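Sqt1 (Chaetomium thermophilum, PDB 4ZOY) probably acts as a WD40-repeat chaperone in ribosome biogenesis, capturing its client ribosomal protein, Rpl10 (uL16), while that is still being translated. Local coordinates at residues 273-278 with 320-325; 394-399 with 460-465. One frame throughout, in Å; residues are numbered along the deposited sequence.

Contact 1. Residues 273-278 with 320-325; sequences IKIVGL and ILASLQ
Peptide groups are the flat units joined between I273 and L324: I273 N lies in the plane of the L324 carbonyl, 2.8 Å from L324 O, and the L324 N-H returns a bond to I273 O. These bonds tie the last two strands of one WD40 propeller blade, antiparallel at 163°. On one face of the pair lie I273, I275, A322 and L324, where I273 and I275 also meet strand 342-347 of the next blade; on the other lie K274, V276, S323 and I320. The register slips by one at L321, whose N reaches I275 O while A322 O accepts from I275 N. Two residues thus oppose one, and the L321 torsions (phi -97°, psi -22°) fit a classic beta bulge. L321 CD1 rests 3.8 Å from G277 N. On the face of K274 and S323, K274 bends at its second torsion, its chain passing alongside S323; NZ stands 2.9 Å from S323 OG, a bond left doubtful by the two conformers of S323, and independently of it bonds the R245 carbonyl. Trimming K274 to an alanine would probably leave the R245 carbonyl without its ammonium donor and S323 without the methylenes alongside it. Further along this face the branches of V276 and I320 meet at an angle, CG2 of V276 lying 3.6 Å from CD1 of I320.

Contact 2. Residues 394-399 with 460-465; sequences LLTSCG and FVQGET
F460 enters the contact first, its ring packing against T396 and C398 of strand 394-399. This is the seam between neighbouring blades of the WD40 propeller: the closest CA atoms, of C398 and F460, are about 7.6 Å apart, so side chains and not strand pairing join the segments. A chi1 of 65° sets F460 CG between the backbone N and carbonyl carbon and brings the ring against that strand. The methyl CG2 of T396 lies 3.8 Å from F460 CZ, while C398 SG comes to the ring edge, in plane, 3.6 Å from F460 CD2 and 90° off the ring normal, an in-plane sulfur-aromatic contact. K378 makes a cation-pi contact with the same ring. Two residues on, Q462 extends beyond CG and runs past T396 in the opposite direction. T396 OG1 donates to Q462 OE1 at 2.7 Å, its approach tilted 20° from the carbonyl plane, and R406 NE bonds the same hydroxyl. G463 follows, its N held by Q23. Because Q462 NE2 bonds E380 OE2 while OE1 accepts from T396, the amide's flip is fixed, and the buried T396-Q462 pair has polar partners in E380 and R406, the R406 NH2 bond to OE1 being weak.

How the contacts relate
Contact 1 closes before contact 2 opens, so the two follow in series along the chain. Their centres lie 25 Å apart and their nearest atoms about 12 Å, and they share no sheet. Contact 1 pairs strands 273-277 and 320-324 within one four-stranded blade, 20 Å from the centre of the chain. Contact 2 lies 11 Å from that centre and bridges two sheets, those holding strands 394-399 and 457-461; the blade of strands 331-336 to 362-367 comes between in sequence. The sheet of strand 457-461 also takes in N-terminal strand 9-11, the usual way a propeller closes its ring. Together they illustrate backbone pairing inside a blade and side-chain packing between blades.

Contact 1. Residues 273-278 with 320-325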
ATOM      1  N   ILE A 273     -13.506   2.876 -11.696  1.00 14.62           N
ATOM      2  CA  ILE A 273     -13.137   3.685 -10.548  1.00 13.62           C
ATOM      3  C   ILE A 273     -14.353   4.501 -10.139  1.00 16.71           C
ATOM      4  O   ILE A 273     -15.047   5.047 -10.993  1.00 16.17           O
ATOM      5  CB  ILE A 273     -11.972   4.636 -10.861  1.00 13.90           C
ATOM      6  CG1 ILE A 273     -10.735   3.851 -11.291  1.00 15.79           C
ATOM      7  CG2 ILE A 273     -11.653   5.510  -9.645  1.00 15.30           C
ATOM      8  CD1 ILE A 273      -9.691   4.683 -11.959  1.00 17.51           C
ATOM      9  N   LYS A 274     -14.629   4.572  -8.842  1.00 13.60           N
ATOM     10  CA  LYS A 274     -15.692   5.434  -8.325  1.00 13.76           C
ATOM     11  C   LYS A 274     -15.101   6.439  -7.350  1.00 15.00           C
ATOM     12  O   LYS A 274     -14.267   6.072  -6.519  1.00 15.66           O
ATOM     13  CB  LYS A 274     -16.783   4.620  -7.625  1.00 14.52           C
ATOM     14  CG  LYS A 274     -17.450   3.551  -8.475  1.00 16.00           C
ATOM     15  CD  LYS A 274     -18.418   4.182  -9.455  1.00 17.65           C
ATOM     16  CE  LYS A 274     -19.037   3.140 -10.373  1.00 19.33           C
ATOM     17  NZ  LYS A 274     -20.085   3.773 -11.249  1.00 23.95           N
ATOM     18  N   ILE A 275     -15.532   7.695  -7.455  1.00 14.49           N
ATOM     19  CA  ILE A 275     -15.127   8.763  -6.539  1.00 13.47           C
ATOM     20  C   ILE A 275     -16.309   9.089  -5.629  1.00 16.41           C
ATOM     21  O   ILE A 275     -17.387   9.422  -6.120  1.00 16.87           O
ATOM     22  CB  ILE A 275     -14.688  10.040  -7.286  1.00 14.18           C
ATOM     23  CG1 ILE A 275     -13.664   9.700  -8.374  1.00 14.43           C
ATOM     24  CG2 ILE A 275     -14.123  11.066  -6.302  1.00 14.96           C
ATOM     25  CD1 ILE A 275     -12.394   9.007  -7.862  1.00 13.99           C
ATOM     26  N   VAL A 276     -16.103   8.988  -4.315  1.00 14.35           N
ATOM     27  CA  VAL A 276     -17.179   9.162  -3.337  1.00 16.39           C
ATOM     28  C   VAL A 276     -16.802  10.240  -2.333  1.00 16.26           C
ATOM     29  O   VAL A 276     -15.665  10.297  -1.868  1.00 16.28           O
ATOM     30  CB  VAL A 276     -17.480   7.844  -2.594  1.00 15.18           C
ATOM     31  CG1 VAL A 276     -18.570   8.042  -1.549  1.00 18.75           C
ATOM     32  CG2 VAL A 276     -17.897   6.761  -3.577  1.00 17.43           C
ATOM     33  N   GLY A 277     -17.752  11.112  -2.003  1.00 15.38           N
ATOM     34  CA  GLY A 277     -17.481  12.160  -1.035  1.00 19.55           C
ATOM     35  C   GLY A 277     -17.417  11.667   0.407  1.00 13.38           C
ATOM     36  O   GLY A 277     -18.129  10.737   0.798  1.00 16.70           O
ATOM     37  N   LEU A 278     -16.552  12.311   1.182  1.00 14.93           N
ATOM     38  CA  LEU A 278     -16.411  12.038   2.613  1.00 17.58           C
ATOM     39  C   LEU A 278     -16.751  13.281   3.411  1.00 19.63           C
ATOM     40  O   LEU A 278     -16.565  14.392   2.921  1.00 24.06           O
ATOM     41  CB  LEU A 278     -14.985  11.615   2.947  1.00 15.78           C
ATOM     42  CG  LEU A 278     -14.458  10.347   2.288  1.00 16.44           C
ATOM     43  CD1 LEU A 278     -12.996  10.191   2.705  1.00 18.34           C
ATOM     44  CD2 LEU A 278     -15.297   9.135   2.668  1.00 17.70           C
ATOM     45  N   ILE A 320     -21.792   9.744  -5.171  1.00 21.43           N
ATOM     46  CA  ILE A 320     -20.839   9.461  -6.229  1.00 21.26           C
ATOM     47  C   ILE A 320     -20.563  10.732  -7.010  1.00 19.33           C
ATOM     48  O   ILE A 320     -21.463  11.279  -7.664  1.00 21.93           O
ATOM     49  CB  ILE A 320     -21.358   8.385  -7.186  1.00 20.56           C
ATOM     50  CG1 ILE A 320     -21.889   7.173  -6.415  1.00 33.39           C
ATOM     51  CG2 ILE A 320     -20.275   8.006  -8.180  1.00 21.03           C
ATOM     52  CD1 ILE A 320     -20.870   6.482  -5.564  1.00 37.43           C
ATOM     53  N   LEU A 321     -19.335  11.185  -7.007  1.00 17.40           N
ATOM     54  CA  LEU A 321     -18.970  12.438  -7.606  1.00 16.86           C
ATOM     55  C   LEU A 321     -18.413  12.259  -9.023  1.00 16.54           C
ATOM     56  O   LEU A 321     -18.388  13.166  -9.768  1.00 17.33           O
ATOM     57  CB  LEU A 321     -17.923  13.134  -6.736  1.00 18.20           C
ATOM     58  CG  LEU A 321     -18.385  13.472  -5.318  1.00 20.84           C
ATOM     59  CD1 LEU A 321     -17.241  13.945  -4.448  1.00 21.87           C
ATOM     60  CD2 LEU A 321     -19.473  14.522  -5.339  1.00 24.49           C
ATOM     61  N   ALA A 322     -17.929  11.068  -9.303  1.00 16.05           N
ATOM     62  CA  ALA A 322     -17.412  10.715 -10.603  1.00 16.22           C
ATOM     63  C   ALA A 322     -17.264   9.215 -10.715  1.00 16.19           C
ATOM     64  O   ALA A 322     -17.194   8.573  -9.752  1.00 15.79           O
ATOM     65  CB  ALA A 322     -16.092  11.396 -10.872  1.00 17.03           C
ATOM     66  N   SER A 323     -17.450   8.769 -11.983  0.55 16.02           N
ATOM     67  CA  SER A 323     -17.247   7.364 -12.296  0.55 16.87           C
ATOM     68  C   SER A 323     -16.318   7.301 -13.492  0.55 17.66           C
ATOM     69  O   SER A 323     -16.460   8.084 -14.424  0.55 18.52           O
ATOM     70  CB  SER A 323     -18.567   6.651 -12.606  0.55 19.84           C
ATOM     71  OG  SER A 323     -19.394   6.577 -11.459  0.55 17.18           O
ATOM     72  N   LEU A 324     -15.424   6.407 -13.432  1.00 14.45           N
ATOM     73  CA  LEU A 324     -14.427   6.232 -14.465  1.00 15.53           C
ATOM     74  C   LEU A 324     -14.154   4.853 -14.990  1.00 13.62           C
ATOM     75  O   LEU A 324     -13.997   3.930 -14.287  1.00 16.36           O
ATOM     76  CB  LEU A 324     -13.066   6.818 -14.035  1.00 16.14           C
ATOM     77  CG  LEU A 324     -13.083   8.141 -13.291  1.00 17.98           C
ATOM     78  CD1 LEU A 324     -11.775   8.403 -12.567  1.00 17.56           C
ATOM     79  CD2 LEU A 324     -13.319   9.253 -14.256  1.00 18.89           C
ATOM     80  N   GLN A 325     -13.984   4.791 -16.297  1.00 15.72           N
ATOM     81  CA  GLN A 325     -13.663   3.549 -16.942  1.00 15.51           C
ATOM     82  C   GLN A 325     -13.074   3.609 -18.319  1.00 18.33           C
ATOM     83  O   GLN A 325     -13.792   3.465 -19.407  1.00 22.52           O
ATOM     84  CB  GLN A 325     -14.901   2.632 -16.964  1.00 17.23           C
ATOM     85  CG  GLN A 325     -14.669   1.185 -17.366  1.00 20.55           C
ATOM     86  CD  GLN A 325     -15.936   0.358 -17.472  1.00 26.89           C
ATOM     87  OE1 GLN A 325     -17.024   0.861 -17.576  1.00 32.81           O
ATOM     88  NE2 GLN A 325     -15.779  -0.922 -17.420  1.00 26.92           N
TER

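Contact 2. Residues 394-399 with 460-465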
ATOM      1  N   LEU A 394       5.755  13.140  -9.696  1.00 13.93           N
ATOM      2  CA  LEU A 394       6.583  11.971  -9.962  1.00 14.16           C
ATOM      3  C   LEU A 394       5.962  10.714  -9.353  1.00 13.89           C
ATOM      4  O   LEU A 394       5.717  10.643  -8.145  1.00 14.70           O
ATOM      5  CB  LEU A 394       7.996  12.196  -9.421  1.00 16.62           C
ATOM      6  CG  LEU A 394       8.860  13.144 -10.265  1.00 20.28           C
ATOM      7  CD1 LEU A 394      10.128  13.511  -9.515  1.00 23.50           C
ATOM      8  CD2 LEU A 394       9.186  12.523 -11.619  1.00 22.81           C
ATOM      9  N   LEU A 395       5.728   9.732 -10.211  1.00 14.05           N
ATOM     10  CA  LEU A 395       5.040   8.498  -9.840  1.00 14.08           C
ATOM     11  C   LEU A 395       5.942   7.307 -10.086  1.00 14.32           C
ATOM     12  O   LEU A 395       6.488   7.151 -11.186  1.00 17.54           O
ATOM     13  CB  LEU A 395       3.748   8.344 -10.648  1.00 14.19           C
ATOM     14  CG  LEU A 395       2.877   7.142 -10.264  1.00 15.09           C
ATOM     15  CD1 LEU A 395       2.009   7.503  -9.071  1.00 15.85           C
ATOM     16  CD2 LEU A 395       2.022   6.693 -11.441  1.00 14.78           C
ATOM     17  N   THR A 396       6.088   6.466  -9.073  1.00 12.68           N
ATOM     18  CA  THR A 396       6.814   5.202  -9.230  1.00 12.85           C
ATOM     19  C   THR A 396       5.826   4.060  -9.374  1.00 14.06           C
ATOM     20  O   THR A 396       4.822   4.006  -8.658  1.00 14.29           O
ATOM     21  CB  THR A 396       7.724   4.952  -8.038  1.00 12.24           C
ATOM     22  OG1 THR A 396       8.555   6.095  -7.856  1.00 13.44           O
ATOM     23  CG2 THR A 396       8.629   3.727  -8.268  1.00 13.26           C
ATOM     24  N   SER A 397       6.103   3.154 -10.309  1.00 12.71           N
ATOM     25  CA  SER A 397       5.227   2.009 -10.530  1.00 11.99           C
ATOM     26  C   SER A 397       6.032   0.711 -10.614  1.00 14.32           C
ATOM     27  O   SER A 397       7.216   0.725 -10.975  1.00 14.28           O
ATOM     28  CB  SER A 397       4.401   2.187 -11.801  1.00 14.40           C
ATOM     29  OG  SER A 397       5.232   2.209 -12.950  1.00 14.29           O
ATOM     30  N   CYS A 398       5.401  -0.413 -10.286  1.00 13.41           N
ATOM     31  CA  CYS A 398       6.041  -1.709 -10.521  1.00 12.13           C
ATOM     32  C   CYS A 398       5.027  -2.654 -11.124  1.00 13.58           C
ATOM     33  O   CYS A 398       3.821  -2.461 -10.982  1.00 13.77           O
ATOM     34  CB  CYS A 398       6.637  -2.278  -9.224  1.00 12.90           C
ATOM     35  SG  CYS A 398       5.419  -2.906  -8.033  1.00 13.78           S
ATOM     36  N   GLY A 399       5.513  -3.675 -11.820  1.00 14.67           N
ATOM     37  CA  GLY A 399       4.618  -4.542 -12.552  1.00 15.90           C
ATOM     38  C   GLY A 399       5.100  -5.964 -12.663  1.00 14.57           C
ATOM     39  O   GLY A 399       6.246  -6.294 -12.335  1.00 14.60           O
ATOM     40  N   PHE A 460       7.134  -2.472  -3.445  1.00 12.94           N
ATOM     41  CA  PHE A 460       8.339  -1.695  -3.232  1.00 12.70           C
ATOM     42  C   PHE A 460       8.120  -0.640  -2.157  1.00 14.18           C
ATOM     43  O   PHE A 460       6.985  -0.283  -1.829  1.00 13.73           O
ATOM     44  CB  PHE A 460       8.825  -1.021  -4.533  1.00 14.73           C
ATOM     45  CG  PHE A 460       7.883   0.015  -5.080  1.00 13.79           C
ATOM     46  CD1 PHE A 460       7.968   1.332  -4.654  1.00 14.01           C
ATOM     47  CD2 PHE A 460       6.933  -0.324  -6.025  1.00 14.71           C
ATOM     48  CE1 PHE A 460       7.097   2.298  -5.141  1.00 13.20           C
ATOM     49  CE2 PHE A 460       6.064   0.630  -6.525  1.00 12.83           C
ATOM     50  CZ  PHE A 460       6.151   1.945  -6.079  1.00 14.11           C
ATOM     51  N   VAL A 461       9.226  -0.170  -1.601  1.00 14.43           N
ATOM     52  CA  VAL A 461       9.242   1.077  -0.846  1.00 12.74           C
ATOM     53  C   VAL A 461      10.298   1.993  -1.446  1.00 13.21           C
ATOM     54  O   VAL A 461      11.232   1.531  -2.107  1.00 13.64           O
ATOM     55  CB  VAL A 461       9.535   0.848   0.648  1.00 11.92           C
ATOM     56  CG1 VAL A 461       8.404   0.057   1.313  1.00 14.84           C
ATOM     57  CG2 VAL A 461      10.882   0.132   0.841  1.00 13.55           C
ATOM     58  N   GLN A 462      10.167   3.296  -1.220  1.00 13.18           N
ATOM     59  CA  GLN A 462      11.075   4.248  -1.848  1.00 14.01           C
ATOM     60  C   GLN A 462      11.427   5.420  -0.939  1.00 13.73           C
ATOM     61  O   GLN A 462      11.962   6.426  -1.412  1.00 15.95           O
ATOM     62  CB  GLN A 462      10.479   4.776  -3.155  1.00 13.01           C
ATOM     63  CG  GLN A 462       9.148   5.525  -2.992  1.00 12.35           C
ATOM     64  CD  GLN A 462       8.572   5.996  -4.312  1.00 14.85           C
ATOM     65  OE1 GLN A 462       9.295   6.182  -5.297  1.00 14.80           O
ATOM     66  NE2 GLN A 462       7.257   6.187  -4.347  1.00 14.82           N
ATOM     67  N   GLY A 463      11.136   5.294   0.347  1.00 16.45           N
ATOM     68  CA  GLY A 463      11.501   6.335   1.301  1.00 16.63           C
ATOM     69  C   GLY A 463      10.780   7.638   1.039  1.00 19.93           C
ATOM     70  O   GLY A 463       9.808   7.677   0.311  1.00 20.88           O
ATOM     71  N   GLU A 464      11.272   8.718   1.628  1.00 20.94           N
ATOM     72  CA  GLU A 464      10.656  10.025   1.428  1.00 21.22           C
ATOM     73  C   GLU A 464      11.032  10.653   0.091  1.00 16.45           C
ATOM     74  O   GLU A 464      10.216  11.327  -0.536  1.00 18.24           O
ATOM     75  CB  GLU A 464      11.051  10.970   2.564  1.00 24.08           C
ATOM     76  CG  GLU A 464      10.398  10.643   3.896  1.00 36.30           C
ATOM     77  CD  GLU A 464       8.926  10.984   3.913  1.00 41.86           C
ATOM     78  OE1 GLU A 464       8.518  11.891   3.158  1.00 44.13           O
ATOM     79  OE2 GLU A 464       8.175  10.337   4.674  1.00 56.19           O
ATOM     80  N   THR A 465      12.259  10.418  -0.359  1.00 15.17           N
ATOM     81  CA  THR A 465      12.771  11.129  -1.524  1.00 15.78           C
ATOM     82  C   THR A 465      12.729  10.346  -2.816  1.00 15.59           C
ATOM     83  O   THR A 465      12.988  10.901  -3.874  1.00 15.22           O
ATOM     84  CB  THR A 465      14.229  11.557  -1.325  1.00 17.72           C
ATOM     85  OG1 THR A 465      15.046  10.387  -1.199  1.00 20.03           O
ATOM     86  CG2 THR A 465      14.377  12.439  -0.077  1.00 24.60           C
TER